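Long-range contacts in putative modulator of DNA gyrase (Bacteroides thetaiotaomicron, PDB 1VPB), which is probably a metallopeptidase of the U62 (PmbA/TldD) family: residues Tyr247-Arg258 with Val368-Gly379; Val407-Asn415 with Phe443-Leu451. One frame throughout, in Å; residues are numbered along the deposited sequence. Where two conformers were deposited one is given.

Both contacts belong to one mixed sheet in the C-terminal part of the chain, and their centres lie about 10 Å apart. Interaction 1 is the more buried: it joins strands 245-251 and 370-378 in parallel and is packed with aliphatic and aromatic side chains, with a polar end at Asp252 and Asn255. Interaction 2, partly buried, pairs strand 402-413 antiparallel with the chain's last strand, 446-450, with apolar side chains on one face and water-linked hydroxyls on the other. Strand 446-450 also neighbours strand 245-251, so the two contacts meet: Tyr247 N lies 2.8 Å from Val446 O, probably hydrogen-bonded, and the Tyr247 and Phe448 rings pack against each other.

Interaction 1. Residues Tyr247-Arg258 with Val368-Gly379; sequences YTMVVDPMNSSR and VEKGILVTGFNG
Thr248, Val250 and their neighbours pair in parallel with Gly371-Val374, the two strand axes crossing at -29° and held by four backbone hydrogen bonds that run from Thr248 N to Lys370 O at one end to Val374 N to Val250 O, 2.7 Å, at the other. Side chains alternate between the two faces. On the face of Met249 and Ile372, the CD1 methyl of Ile372 sits over the centre of the Tyr247 ring in a CH-pi contact, 3.8 Å from its centroid. The Ile372 side chain reaches the ring because CG1 stands beside its own backbone N (chi1 -68°) with CD1 extended beyond it. Further along, Met249 SD meets Val374 CG2 at 3.9 Å. The other face carries Val250, whose CG1 touches Leu373 CD1 while CG2 slides past Val368 CG2. The two strands are parallel neighbours in the mixed sheet, joined by a long excursion that ends in helix 361-366, whose Leu361 and Ile365 pack on this Val250 and Leu373 face. Thr375 and Gly376 both face Glu394 of strand 388-399, a classic beta bulge. Beyond strand 245-251 the chain turns into helix 256-265, and polar groups take over. Asn255 ND2 donates to the syn lone pair of Asp252 OD1 at 2.8 Å, nearly in the amide plane, which fixes the amide's rotation; the same nitrogen makes a weak bond to Thr375 O. Water 2 bridges Asp252 OD2 and Thr375 O. Phe377 is clasped between Val374 CG1 on one ring face and Arg258 CD on the opposite one, the latter 3.8 Å from the ring centroid. The guanidinium stands almost perpendicular to that ring, 87° between planes, and has a cation-pi partner in Tyr391.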
loop_
_atom_site.group_PDB
_atom_site.type_symbol
_atom_site.label_atom_id
_atom_site.label_comp_id
_atom_site.label_asym_id
_atom_site.label_seq_id
_atom_site.Cartn_x
_atom_site.Cartn_y
_atom_site.Cartn_z
ATOM N N TYR A 247 10.918 -20.313 -26.824
ATOM C CA TYR A 247 9.905 -19.790 -27.740
ATOM C C TYR A 247 10.273 -18.366 -28.086
ATOM O O TYR A 247 10.910 -17.684 -27.304
ATOM C CB TYR A 247 8.535 -19.731 -27.064
ATOM C CG TYR A 247 7.882 -21.068 -26.749
ATOM C CD1 TYR A 247 8.169 -21.750 -25.566
ATOM C CD2 TYR A 247 6.933 -21.613 -27.610
ATOM C CE1 TYR A 247 7.533 -22.972 -25.267
ATOM C CE2 TYR A 247 6.308 -22.808 -27.315
ATOM C CZ TYR A 247 6.604 -23.482 -26.146
ATOM O OH TYR A 247 5.970 -24.684 -25.867
ATOM N N THR A 248 9.788 -17.890 -29.222
ATOM C CA THR A 248 9.738 -16.449 -29.475
ATOM C C THR A 248 8.696 -15.827 -28.533
ATOM O O THR A 248 7.559 -16.306 -28.482
ATOM C CB THR A 248 9.281 -16.182 -30.889
ATOM O OG1 THR A 248 10.173 -16.817 -31.825
ATOM C CG2 THR A 248 9.310 -14.685 -31.216
ATOM N N MET A 249 9.067 -14.788 -27.802
ATOM C CA MET A 249 8.122 -14.124 -26.911
ATOM C C MET A 249 7.631 -12.816 -27.516
ATOM O O MET A 249 8.423 -11.944 -27.843
ATOM C CB MET A 249 8.749 -13.859 -25.540
ATOM C CG MET A 249 7.773 -13.196 -24.584
ATOM S SD MET A 249 8.276 -12.998 -22.882
ATOM C CE MET A 249 9.749 -12.031 -23.017
ATOM N N VAL A 250 6.309 -12.702 -27.670
ATOM C CA VAL A 250 5.690 -11.441 -28.068
ATOM C C VAL A 250 4.990 -10.847 -26.822
ATOM O O VAL A 250 4.329 -11.563 -26.074
ATOM C CB VAL A 250 4.691 -11.615 -29.239
ATOM C CG1 VAL A 250 4.154 -10.245 -29.681
ATOM C CG2 VAL A 250 5.366 -12.319 -30.418
ATOM N N VAL A 251 5.167 -9.554 -26.598
ATOM C CA VAL A 251 4.528 -8.864 -25.470
ATOM C C VAL A 251 3.739 -7.654 -25.941
ATOM O O VAL A 251 4.229 -6.849 -26.723
ATOM C CB VAL A 251 5.557 -8.420 -24.425
ATOM C CG1 VAL A 251 4.836 -7.965 -23.131
ATOM C CG2 VAL A 251 6.552 -9.526 -24.142
ATOM N N ASP A 252 2.498 -7.533 -25.452
ATOM C CA ASP A 252 1.623 -6.435 -25.883
ATOM C C ASP A 252 1.968 -5.135 -25.193
ATOM O O ASP A 252 2.782 -5.130 -24.278
ATOM C CB ASP A 252 0.148 -6.825 -25.754
ATOM C CG ASP A 252 -0.294 -7.110 -24.335
ATOM O OD1 ASP A 252 0.336 -6.618 -23.374
ATOM O OD2 ASP A 252 -1.314 -7.838 -24.137
ATOM N N PRO A 253 1.431 -4.020 -25.681
ATOM C CA PRO A 253 1.732 -2.733 -25.134
ATOM C C PRO A 253 1.147 -2.575 -23.735
ATOM O O PRO A 253 1.648 -1.806 -22.927
ATOM C CB PRO A 253 1.037 -1.782 -26.108
ATOM C CG PRO A 253 0.851 -2.516 -27.310
ATOM C CD PRO A 253 0.546 -3.917 -26.848
ATOM N N MET A 254 0.062 -3.284 -23.449
ATOM C CA MET A 254 -0.467 -3.250 -22.085
ATOM C C MET A 254 0.637 -3.746 -21.094
ATOM O O MET A 254 0.643 -3.257 -19.957
ATOM C CB MET A 254 -1.781 -4.049 -22.004
ATOM C CG MET A 254 -2.556 -3.888 -20.722
ATOM S SD MET A 254 -2.833 -2.161 -20.151
ATOM C CE MET A 254 -4.060 -1.512 -21.255
ATOM N N ASN A 255 1.587 -4.620 -21.552
ATOM C CA ASN A 255 2.610 -5.323 -20.713
ATOM C C ASN A 255 4.121 -5.183 -21.003
ATOM O O ASN A 255 4.938 -5.622 -20.211
ATOM C CB ASN A 255 2.320 -6.827 -20.741
ATOM C CG ASN A 255 1.069 -7.173 -19.989
ATOM O OD1 ASN A 255 1.095 -7.293 -18.766
ATOM N ND2 ASN A 255 -0.039 -7.288 -20.702
ATOM N N SER A 256 4.452 -4.532 -22.114
ATOM C CA SER A 256 5.823 -4.384 -22.569
ATOM C C SER A 256 6.670 -3.570 -21.590
ATOM O O SER A 256 7.867 -3.771 -21.443
ATOM C CB SER A 256 5.815 -3.671 -23.928
ATOM O OG SER A 256 5.033 -2.472 -23.942
ATOM N N SER A 257 6.028 -2.629 -20.927
ATOM C CA SER A 257 6.720 -1.783 -19.955
ATOM C C SER A 257 7.212 -2.587 -18.749
ATOM O O SER A 257 8.247 -2.228 -18.137
ATOM C CB SER A 257 5.824 -0.645 -19.484
ATOM O OG SER A 257 5.470 0.161 -20.614
ATOM N N ARG A 258 6.488 -3.628 -18.398
ATOM C CA ARG A 258 6.829 -4.515 -17.270
ATOM C C ARG A 258 8.251 -5.090 -17.338
ATOM O O ARG A 258 8.986 -5.054 -16.349
ATOM C CB ARG A 258 5.810 -5.667 -17.139
ATOM C CG ARG A 258 5.819 -6.396 -15.741
ATOM C CD ARG A 258 6.784 -7.612 -15.495
ATOM N NE ARG A 258 7.261 -7.617 -14.098
ATOM C CZ ARG A 258 6.901 -8.470 -13.128
ATOM N NH1 ARG A 258 6.034 -9.478 -13.310
ATOM N NH2 ARG A 258 7.433 -8.294 -11.923
ATOM N N VAL A 368 5.507 -14.707 -36.574
ATOM C CA VAL A 368 6.149 -15.635 -35.632
ATOM C C VAL A 368 5.722 -17.079 -35.868
ATOM O O VAL A 368 4.542 -17.402 -35.856
ATOM C CB VAL A 368 5.850 -15.232 -34.179
ATOM C CG1 VAL A 368 6.395 -16.270 -33.214
ATOM C CG2 VAL A 368 6.439 -13.841 -33.894
ATOM N N GLU A 369 6.702 -17.952 -36.057
ATOM C CA GLU A 369 6.443 -19.368 -36.375
ATOM C C GLU A 369 6.151 -20.179 -35.109
ATOM O O GLU A 369 5.267 -21.012 -35.112
ATOM C CB GLU A 369 7.646 -19.962 -37.122
ATOM C CG GLU A 369 7.444 -21.357 -37.711
ATOM C CD GLU A 369 8.730 -21.897 -38.325
ATOM O OE1 GLU A 369 9.800 -21.267 -38.148
ATOM O OE2 GLU A 369 8.678 -22.959 -38.981
ATOM N N LYS A 370 6.910 -19.958 -34.038
ATOM C CA LYS A 370 6.651 -20.661 -32.784
ATOM C C LYS A 370 6.920 -19.746 -31.630
ATOM O O LYS A 370 8.071 -19.399 -31.347
ATOM C CB LYS A 370 7.524 -21.899 -32.649
ATOM C CG LYS A 370 7.378 -22.662 -31.330
ATOM C CD LYS A 370 8.202 -23.971 -31.351
ATOM C CE LYS A 370 8.303 -24.584 -29.957
ATOM N NZ LYS A 370 9.128 -25.820 -29.943
ATOM N N GLY A 371 5.855 -19.310 -30.971
ATOM C CA GLY A 371 6.030 -18.328 -29.941
ATOM C C GLY A 371 4.924 -18.394 -28.934
ATOM O O GLY A 371 4.037 -19.243 -29.021
ATOM N N ILE A 372 5.022 -17.484 -27.992
ATOM C CA ILE A 372 3.987 -17.233 -26.998
ATOM C C ILE A 372 3.768 -15.744 -26.941
ATOM O O ILE A 372 4.710 -14.952 -26.803
ATOM C CB ILE A 372 4.431 -17.781 -25.618
ATOM C CG1 ILE A 372 4.485 -19.306 -25.691
ATOM C CG2 ILE A 372 3.498 -17.265 -24.495
ATOM C CD1 ILE A 372 4.944 -19.992 -24.399
ATOM N N LEU A 373 2.501 -15.352 -27.014
ATOM C CA LEU A 373 2.121 -13.978 -26.810
ATOM C C LEU A 373 1.809 -13.845 -25.328
ATOM O O LEU A 373 0.978 -14.580 -24.806
ATOM C CB LEU A 373 0.881 -13.645 -27.639
ATOM C CG LEU A 373 0.228 -12.310 -27.238
ATOM C CD1 LEU A 373 1.106 -11.098 -27.501
ATOM C CD2 LEU A 373 -1.123 -12.181 -27.937
ATOM N N VAL A 374 2.476 -12.917 -24.659
ATOM C CA VAL A 374 2.226 -12.617 -23.249
ATOM C C VAL A 374 1.235 -11.469 -23.086
ATOM O O VAL A 374 1.486 -10.326 -23.485
ATOM C CB VAL A 374 3.554 -12.301 -22.520
ATOM C CG1 VAL A 374 3.293 -11.841 -21.068
ATOM C CG2 VAL A 374 4.423 -13.547 -22.553
ATOM N N THR A 375 0.077 -11.785 -22.515
ATOM C CA THR A 375 -0.944 -10.768 -22.297
ATOM C C THR A 375 -1.068 -10.392 -20.839
ATOM O O THR A 375 -1.938 -9.576 -20.468
ATOM C CB THR A 375 -2.313 -11.267 -22.808
ATOM O OG1 THR A 375 -2.694 -12.488 -22.145
ATOM C CG2 THR A 375 -2.235 -11.606 -24.268
ATOM N N GLY A 376 -0.238 -10.994 -20.005
ATOM C CA GLY A 376 -0.261 -10.630 -18.604
ATOM C C GLY A 376 0.793 -11.355 -17.811
ATOM O O GLY A 376 1.254 -12.424 -18.205
ATOM N N PHE A 377 1.180 -10.750 -16.700
ATOM C CA PHE A 377 2.219 -11.288 -15.825
ATOM C C PHE A 377 1.603 -11.614 -14.483
ATOM O O PHE A 377 0.849 -10.794 -13.961
ATOM C CB PHE A 377 3.322 -10.245 -15.630
ATOM C CG PHE A 377 4.213 -10.100 -16.795
ATOM C CD1 PHE A 377 5.193 -11.065 -17.040
ATOM C CD2 PHE A 377 4.108 -9.014 -17.647
ATOM C CE1 PHE A 377 6.010 -10.962 -18.119
ATOM C CE2 PHE A 377 4.939 -8.900 -18.729
ATOM C CZ PHE A 377 5.897 -9.863 -18.970
ATOM N N ASN A 378 1.936 -12.779 -13.932
ATOM C CA ASN A 378 1.363 -13.281 -12.677
ATOM C C ASN A 378 2.435 -13.655 -11.656
ATOM O O ASN A 378 2.764 -14.836 -11.493
ATOM C CB ASN A 378 0.509 -14.529 -12.920
ATOM C CG ASN A 378 -0.468 -14.364 -14.069
ATOM O OD1 ASN A 378 -0.912 -13.248 -14.369
ATOM N ND2 ASN A 378 -0.811 -15.479 -14.725
ATOM N N GLY A 379 2.953 -12.660 -10.947
ATOM C CA GLY A 379 3.900 -12.931 -9.871
ATOM C C GLY A 379 5.282 -13.238 -10.407
ATOM O O GLY A 379 5.457 -13.410 -11.612
HETATM O O HOH W 1 9.287 -18.277 -34.091
HETATM O O HOH W 2 -2.854 -7.643 -21.994
#

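Interaction 2. Residues Val407-Asn415 with Phe443-Leu451; sequences VSEMNVTGN and FEGVDFSGL
Asn411 and Ser449 form the hydrogen-bonded pair at the middle of this antiparallel contact: Asn411 N donates to Ser449 O at 2.7 Å, nearly straight, and Ser449 N returns a bond to Asn411 O. Leu451 N to Glu409 O adds a further backbone bond toward the C-terminus, its donor standing well above the carbonyl plane, and Thr413 N to Asp447 O one at the other end. Between them, in the non-hydrogen-bonded pair Val412-Phe448, the CA hydrogens point at carbonyl oxygens, as from Phe448 CA to Asn411 O at 3.2 Å. Apolar packing gathers on the face of this pair. Val412 CG2, anti to its backbone nitrogen, lies over one face of the Phe448 ring, offset toward the rim, in a CH-pi contact 4.1 Å from the centroid. The same methyl meets Val446 CG1 at 3.3 Å, tighter than usual carbon contact. Met410 bends at chi2 (-74°) and chi3 (-70°), a curl that returns CE to Phe448 CB at 4.0 Å and lays SD beside Gly450 CA. Polar groups occupy the face of Asn411, Thr413, Asp447 and Ser449. Water 4 links Thr413 OG1 to Ser449 OG, while water 3 accepts from Asp447 N and donates to Thr413 O at 2.7 Å, bridging the two strands beside the Thr413-Asp447 pair. The carboxylate of Asp447 turns to Lys246 in a salt bridge. Both strands lie inside the curled sheet, 446-450 also pairing with 245-251 and 402-413 with 388-399. With apolar side chains on one face and polar groups on the other, main-chain bonds set the register, Val412, Val446 and Phe448 pack on Met249 of strand 245-251, and water bridges the polar side.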
loop_
_atom_site.group_PDB
_atom_site.type_symbol
_atom_site.label_atom_id
_atom_site.label_comp_id
_atom_site.label_asym_id
_atom_site.label_seq_id
_atom_site.Cartn_x
_atom_site.Cartn_y
_atom_site.Cartn_z
ATOM N N VAL A 407 -2.875 -19.803 -22.914
ATOM C CA VAL A 407 -1.799 -20.257 -22.061
ATOM C C VAL A 407 -1.846 -19.621 -20.679
ATOM O O VAL A 407 -2.103 -18.432 -20.534
ATOM C CB VAL A 407 -0.409 -19.917 -22.694
ATOM C CG1 VAL A 407 0.723 -20.242 -21.732
ATOM C CG2 VAL A 407 -0.233 -20.680 -23.977
ATOM N N SER A 408 -1.571 -20.446 -19.676
ATOM C CA SER A 408 -1.286 -19.991 -18.326
ATOM C C SER A 408 -0.459 -21.056 -17.608
ATOM O O SER A 408 -0.053 -22.047 -18.207
ATOM C CB SER A 408 -2.579 -19.714 -17.571
ATOM O OG SER A 408 -3.256 -20.942 -17.315
ATOM N N GLU A 409 -0.190 -20.803 -16.335
ATOM C CA GLU A 409 0.619 -21.676 -15.486
ATOM C C GLU A 409 1.998 -21.960 -16.051
ATOM O O GLU A 409 2.512 -23.059 -15.911
ATOM C CB GLU A 409 -0.144 -22.951 -15.157
ATOM C CG GLU A 409 -1.441 -22.629 -14.435
ATOM C CD GLU A 409 -2.116 -23.867 -13.890
ATOM O OE1 GLU A 409 -1.877 -24.971 -14.424
ATOM O OE2 GLU A 409 -2.880 -23.722 -12.925
ATOM N N MET A 410 2.606 -20.935 -16.657
ATOM C CA MET A 410 3.994 -21.044 -17.131
ATOM C C MET A 410 4.819 -19.926 -16.526
ATOM O O MET A 410 4.301 -18.865 -16.172
ATOM C CB MET A 410 4.070 -20.954 -18.664
ATOM C CG MET A 410 3.255 -21.987 -19.429
ATOM S SD MET A 410 3.944 -23.595 -19.387
ATOM C CE MET A 410 5.401 -23.376 -20.424
ATOM N N ASN A 411 6.115 -20.161 -16.439
ATOM C CA ASN A 411 7.038 -19.114 -16.048
ATOM C C ASN A 411 7.986 -18.803 -17.174
ATOM O O ASN A 411 8.458 -19.716 -17.875
ATOM C CB ASN A 411 7.846 -19.563 -14.844
ATOM C CG ASN A 411 7.012 -19.610 -13.575
ATOM O OD1 ASN A 411 6.227 -18.702 -13.299
ATOM N ND2 ASN A 411 7.199 -20.651 -12.799
ATOM N N VAL A 412 8.286 -17.525 -17.303
ATOM C CA VAL A 412 9.349 -17.061 -18.183
ATOM C C VAL A 412 10.565 -16.742 -17.295
ATOM O O VAL A 412 10.434 -16.068 -16.262
ATOM C CB VAL A 412 8.875 -15.840 -19.047
ATOM C CG1 VAL A 412 8.739 -14.554 -18.227
ATOM C CG2 VAL A 412 9.812 -15.631 -20.232
ATOM N N THR A 413 11.737 -17.251 -17.681
ATOM C CA THR A 413 12.939 -17.094 -16.876
ATOM C C THR A 413 14.084 -16.720 -17.769
ATOM O O THR A 413 14.019 -16.923 -18.971
ATOM C CB THR A 413 13.331 -18.393 -16.154
ATOM O OG1 THR A 413 13.637 -19.434 -17.106
ATOM C CG2 THR A 413 12.178 -18.935 -15.316
ATOM N N GLY A 414 15.137 -16.198 -17.156
ATOM C CA GLY A 414 16.343 -15.820 -17.887
ATOM C C GLY A 414 17.065 -14.738 -17.140
ATOM O O GLY A 414 16.900 -14.595 -15.929
ATOM N N ASN A 415 17.864 -13.949 -17.872
ATOM C CA ASN A 415 18.562 -12.824 -17.306
ATOM C C ASN A 415 18.170 -11.621 -18.144
ATOM O O ASN A 415 18.055 -11.721 -19.367
ATOM C CB ASN A 415 20.086 -13.023 -17.320
ATOM C CG ASN A 415 20.821 -11.835 -16.741
ATOM O OD1 ASN A 415 21.113 -10.842 -17.433
ATOM N ND2 ASN A 415 21.107 -11.906 -15.442
ATOM N N PHE A 443 10.934 -10.849 -28.742
ATOM C CA PHE A 443 12.224 -11.350 -28.294
ATOM C C PHE A 443 12.398 -12.765 -28.806
ATOM O O PHE A 443 11.453 -13.562 -28.778
ATOM C CB PHE A 443 12.254 -11.419 -26.765
ATOM C CG PHE A 443 12.066 -10.135 -26.070
ATOM C CD1 PHE A 443 13.176 -9.337 -25.711
ATOM C CD2 PHE A 443 10.794 -9.691 -25.669
ATOM C CE1 PHE A 443 13.015 -8.165 -24.998
ATOM C CE2 PHE A 443 10.652 -8.493 -24.953
ATOM C CZ PHE A 443 11.765 -7.728 -24.627
ATOM N N GLU A 444 13.602 -13.125 -29.261
ATOM C CA GLU A 444 13.831 -14.488 -29.688
ATOM C C GLU A 444 14.503 -15.336 -28.624
ATOM O O GLU A 444 15.345 -14.854 -27.879
ATOM C CB GLU A 444 14.727 -14.505 -30.933
ATOM C CG GLU A 444 14.099 -13.958 -32.198
ATOM C CD GLU A 444 12.963 -14.798 -32.738
ATOM O OE1 GLU A 444 12.796 -15.955 -32.268
ATOM O OE2 GLU A 444 12.232 -14.288 -33.642
ATOM N N GLY A 445 14.156 -16.622 -28.612
ATOM C CA GLY A 445 14.879 -17.628 -27.829
ATOM C C GLY A 445 14.732 -17.419 -26.334
ATOM O O GLY A 445 15.718 -17.348 -25.606
ATOM N N VAL A 446 13.482 -17.297 -25.896
ATOM C CA VAL A 446 13.165 -17.026 -24.493
ATOM C C VAL A 446 12.675 -18.342 -23.861
ATOM O O VAL A 446 11.913 -19.087 -24.478
ATOM C CB VAL A 446 12.090 -15.943 -24.364
ATOM C CG1 VAL A 446 11.669 -15.730 -22.904
ATOM C CG2 VAL A 446 12.599 -14.617 -24.951
ATOM N N ASP A 447 13.128 -18.597 -22.631
ATOM C CA ASP A 447 12.792 -19.795 -21.873
ATOM C C ASP A 447 11.474 -19.684 -21.134
ATOM O O ASP A 447 11.257 -18.742 -20.349
ATOM C CB ASP A 447 13.917 -20.115 -20.882
ATOM C CG ASP A 447 15.014 -20.884 -21.516
ATOM O OD1 ASP A 447 14.744 -22.036 -21.952
ATOM O OD2 ASP A 447 16.159 -20.428 -21.613
ATOM N N PHE A 448 10.602 -20.654 -21.425
ATOM C CA PHE A 448 9.334 -20.843 -20.705
ATOM C C PHE A 448 9.333 -22.241 -20.097
ATOM O O PHE A 448 9.717 -23.218 -20.766
ATOM C CB PHE A 448 8.120 -20.711 -21.627
ATOM C CG PHE A 448 7.945 -19.352 -22.223
ATOM C CD1 PHE A 448 8.730 -18.956 -23.317
ATOM C CD2 PHE A 448 6.981 -18.473 -21.731
ATOM C CE1 PHE A 448 8.568 -17.713 -23.886
ATOM C CE2 PHE A 448 6.818 -17.212 -22.278
ATOM C CZ PHE A 448 7.621 -16.818 -23.358
ATOM N N SER A 449 8.862 -22.321 -18.856
ATOM C CA SER A 449 8.763 -23.594 -18.140
ATOM C C SER A 449 7.470 -23.688 -17.345
ATOM O O SER A 449 6.928 -22.684 -16.900
ATOM C CB SER A 449 9.937 -23.716 -17.192
ATOM O OG SER A 449 10.077 -22.520 -16.445
ATOM N N GLY A 450 7.001 -24.910 -17.129
ATOM C CA GLY A 450 5.746 -25.130 -16.400
ATOM C C GLY A 450 5.828 -24.857 -14.902
ATOM O O GLY A 450 6.852 -25.182 -14.279
ATOM N N LEU A 451 4.775 -24.216 -14.360
ATOM C CA LEU A 451 4.420 -24.167 -12.904
ATOM C C LEU A 451 3.603 -22.919 -12.525
ATOM O O LEU A 451 2.398 -22.985 -12.278
ATOM C CB LEU A 451 5.635 -24.275 -11.960
ATOM C CG LEU A 451 5.967 -25.623 -11.287
ATOM C CD1 LEU A 451 5.825 -26.888 -12.169
ATOM C CD2 LEU A 451 7.388 -25.519 -10.712
ATOM O OXT LEU A 451 4.119 -21.806 -12.425
HETATM O O HOH W 3 15.027 -16.820 -21.461
HETATM O O HOH W 4 11.872 -20.941 -17.925
#